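Local coordinates for uncharacterized protein (PDB 3EUR) that is of unknown function but has a thioredoxin-like domain and may be related to the thiol-disulfide oxidoreductases, at residues F37-G42 with V70-P75. Sequence-based numbering, arbitrary orientation.
Sequences FINNPG and VLSIYP
Phe37 and Ile38 run parallel to Ser72 and Ile73, joined by a regular ladder: Phe37 N gives a nearly straight bond (169°) to Leu71 O, Ile73 N donates to Phe37 O, and Asn39 N reaches Ile73 O at 3.0 Å, carrying the pairing one residue past the end of strand 33-38. On one face Ile38 and Ile73 lie side by side, Ile38 CG1 3.8 Å from Ile73 CG2, while Ile38 CG2 touches the Pro75 ring. Phe37 and Ser72 share the other face. Beyond the ladder the loop passes the edge of the Tyr74 ring. Asn39 O lies 3.4 Å from Tyr74 CD1, and the Asn40 amide stands almost perpendicular to the ring (86°), its CG 3.5 Å from Tyr74 CE1. With Asn40 CG anti to the backbone N (chi1 -179°), OD1 accepts in plane from Gly42 N, an Asx turn, while ND2 bonds Asp76; Tyr74 OH is held by Glu78 N. These are neighbouring central strands of a thioredoxin-like sheet, linked through a helical right-handed crossover. Strand 116-120 flanks 33-38, strand 94-97 flanks 68-74, and helix 44-55 packs on Phe37, with Trp82 of helix 79-85 against Pro41 and Tyr74.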
ATOM      1  N   PHE A  37      -0.273  -0.962  -0.236  1.00  8.51           N
ATOM      2  CA  PHE A  37      -0.811  -1.827   0.786  1.00  9.07           C
ATOM      3  C   PHE A  37      -2.066  -1.196   1.370  1.00  9.34           C
ATOM      4  O   PHE A  37      -1.974  -0.318   2.209  1.00  9.81           O
ATOM      5  CB  PHE A  37       0.299  -2.088   1.806  1.00 10.16           C
ATOM      6  CG  PHE A  37      -0.110  -2.806   3.077  1.00 10.00           C
ATOM      7  CD1 PHE A  37      -1.195  -3.681   3.165  1.00 11.23           C
ATOM      8  CD2 PHE A  37       0.683  -2.662   4.210  1.00 13.33           C
ATOM      9  CE1 PHE A  37      -1.493  -4.307   4.355  1.00 12.39           C
ATOM     10  CE2 PHE A  37       0.375  -3.291   5.393  1.00 14.37           C
ATOM     11  CZ  PHE A  37      -0.704  -4.130   5.460  1.00 13.12           C
ATOM     12  N   ILE A  38      -3.236  -1.628   0.903  1.00  9.98           N
ATOM     13  CA  ILE A  38      -4.526  -1.084   1.369  1.00 10.99           C
ATOM     14  C   ILE A  38      -4.923  -1.860   2.587  1.00 12.61           C
ATOM     15  O   ILE A  38      -5.019  -3.076   2.532  1.00 15.00           O
ATOM     16  CB  ILE A  38      -5.597  -1.146   0.285  1.00 13.19           C
ATOM     17  CG1 ILE A  38      -5.094  -0.601  -1.050  1.00 14.41           C
ATOM     18  CG2 ILE A  38      -6.845  -0.446   0.776  1.00 15.52           C
ATOM     19  CD1 ILE A  38      -6.068  -0.746  -2.230  1.00 18.87           C
ATOM     20  N   ASN A  39      -5.127  -1.193   3.715  1.00 13.58           N
ATOM     21  CA  ASN A  39      -5.225  -1.902   5.012  1.00 15.59           C
ATOM     22  C   ASN A  39      -6.305  -1.247   5.843  1.00 17.56           C
ATOM     23  O   ASN A  39      -6.632  -0.069   5.655  1.00 17.74           O
ATOM     24  CB  ASN A  39      -3.883  -1.824   5.713  1.00 17.85           C
ATOM     25  CG  ASN A  39      -3.497  -0.436   6.059  1.00 19.38           C
ATOM     26  OD1 ASN A  39      -2.787   0.268   5.303  1.00 24.42           O
ATOM     27  ND2 ASN A  39      -3.992   0.025   7.135  1.00 19.98           N
ATOM     28  N   ASN A  40      -6.857  -2.008   6.762  1.00 20.39           N
ATOM     29  CA  ASN A  40      -7.669  -1.419   7.823  1.00 21.62           C
ATOM     30  C   ASN A  40      -7.131  -2.172   8.957  1.00 23.49           C
ATOM     31  O   ASN A  40      -7.384  -3.374   9.071  1.00 25.30           O
ATOM     32  CB  ASN A  40      -9.196  -1.639   7.649  1.00 21.22           C
ATOM     33  CG  ASN A  40      -9.964  -0.999   8.760  1.00 23.72           C
ATOM     34  OD1 ASN A  40      -9.507  -1.008   9.906  1.00 25.93           O
ATOM     35  ND2 ASN A  40     -11.117  -0.408   8.443  1.00 25.12           N
ATOM     36  N   PRO A  41      -6.303  -1.519   9.742  1.00 25.31           N
ATOM     37  CA  PRO A  41      -5.558  -2.296  10.713  1.00 28.47           C
ATOM     38  C   PRO A  41      -6.403  -2.692  11.919  1.00 30.63           C
ATOM     39  O   PRO A  41      -5.889  -3.359  12.824  1.00 33.08           O
ATOM     40  CB  PRO A  41      -4.422  -1.366  11.136  1.00 28.34           C
ATOM     41  CG  PRO A  41      -4.548  -0.109  10.350  1.00 28.27           C
ATOM     42  CD  PRO A  41      -5.878  -0.103   9.686  1.00 26.24           C
ATOM     43  N   GLY A  42      -7.688  -2.336  11.954  1.00 31.60           N
ATOM     44  CA  GLY A  42      -8.605  -3.070  12.812  1.00 33.43           C
ATOM     45  C   GLY A  42      -8.928  -4.532  12.437  1.00 35.03           C
ATOM     46  O   GLY A  42     -10.108  -4.914  12.562  1.00 36.86           O
ATOM     47  N   VAL A  70       7.103   0.813   0.292  1.00  8.83           N
ATOM     48  CA  VAL A  70       5.766   0.444   0.727  1.00  8.30           C
ATOM     49  C   VAL A  70       4.978   1.735   1.003  1.00  9.33           C
ATOM     50  O   VAL A  70       5.429   2.602   1.782  1.00 10.49           O
ATOM     51  CB  VAL A  70       5.787  -0.435   1.975  1.00  9.52           C
ATOM     52  CG1 VAL A  70       4.362  -0.742   2.457  1.00 11.33           C
ATOM     53  CG2 VAL A  70       6.556  -1.749   1.733  1.00 11.13           C
ATOM     54  N   LEU A  71       3.805   1.852   0.372  1.00  8.90           N
ATOM     55  CA  LEU A  71       2.841   2.917   0.624  1.00  8.74           C
ATOM     56  C   LEU A  71       1.609   2.247   1.184  1.00  8.69           C
ATOM     57  O   LEU A  71       0.887   1.550   0.477  1.00  9.26           O
ATOM     58  CB  LEU A  71       2.541   3.663  -0.678  1.00  9.21           C
ATOM     59  CG  LEU A  71       1.552   4.824  -0.529  1.00 10.74           C
ATOM     60  CD1 LEU A  71       2.018   5.851   0.454  1.00 12.96           C
ATOM     61  CD2 LEU A  71       1.318   5.426  -1.905  1.00 12.04           C
ATOM     62  N   SER A  72       1.407   2.395   2.489  1.00  9.40           N
ATOM     63  CA  SER A  72       0.224   1.889   3.145  0.70 10.32           C
ATOM     64  C   SER A  72      -0.871   2.937   3.129  1.00 10.40           C
ATOM     65  O   SER A  72      -0.625   4.124   3.433  1.00 12.02           O
ATOM     66  CB  SER A  72       0.518   1.506   4.572  0.70 12.36           C
ATOM     67  OG  SER A  72      -0.629   1.553   5.424  0.70 18.89           O
ATOM     68  N   ILE A  73      -2.082   2.542   2.792  1.00 10.28           N
ATOM     69  CA  ILE A  73      -3.208   3.464   2.710  1.00 10.34           C
ATOM     70  C   ILE A  73      -4.413   2.902   3.426  1.00 11.14           C
ATOM     71  O   ILE A  73      -4.867   1.782   3.123  1.00 11.42           O
ATOM     72  CB  ILE A  73      -3.552   3.840   1.250  1.00 11.12           C
ATOM     73  CG1 ILE A  73      -4.675   4.880   1.176  1.00 12.97           C
ATOM     74  CG2 ILE A  73      -3.931   2.694   0.359  1.00 15.01           C
ATOM     75  CD1 ILE A  73      -4.330   6.249   1.836  1.00 16.51           C
ATOM     76  N   TYR A  74      -4.940   3.693   4.343  1.00 11.56           N
ATOM     77  CA  TYR A  74      -6.159   3.392   5.060  1.00 11.25           C
ATOM     78  C   TYR A  74      -7.310   4.132   4.438  1.00 11.35           C
ATOM     79  O   TYR A  74      -7.306   5.369   4.406  1.00 12.90           O
ATOM     80  CB  TYR A  74      -5.980   3.828   6.507  1.00 12.77           C
ATOM     81  CG  TYR A  74      -7.223   3.675   7.357  1.00 13.21           C
ATOM     82  CD1 TYR A  74      -7.740   2.456   7.644  1.00 16.72           C
ATOM     83  CD2 TYR A  74      -7.811   4.743   7.958  1.00 15.58           C
ATOM     84  CE1 TYR A  74      -8.870   2.323   8.424  1.00 16.21           C
ATOM     85  CE2 TYR A  74      -8.971   4.611   8.731  1.00 17.49           C
ATOM     86  CZ  TYR A  74      -9.468   3.400   8.978  1.00 14.09           C
ATOM     87  OH  TYR A  74     -10.600   3.256   9.756  1.00 18.53           O
ATOM     88  N   PRO A  75      -8.339   3.407   3.922  1.00 12.15           N
ATOM     89  CA  PRO A  75      -9.393   4.081   3.142  1.00 12.82           C
ATOM     90  C   PRO A  75     -10.688   4.321   3.906  1.00 14.20           C
ATOM     91  O   PRO A  75     -11.658   4.789   3.324  1.00 16.11           O
ATOM     92  CB  PRO A  75      -9.662   3.081   2.042  1.00 14.28           C
ATOM     93  CG  PRO A  75      -9.509   1.765   2.740  1.00 13.90           C
ATOM     94  CD  PRO A  75      -8.346   1.943   3.655  1.00 12.16           C
TER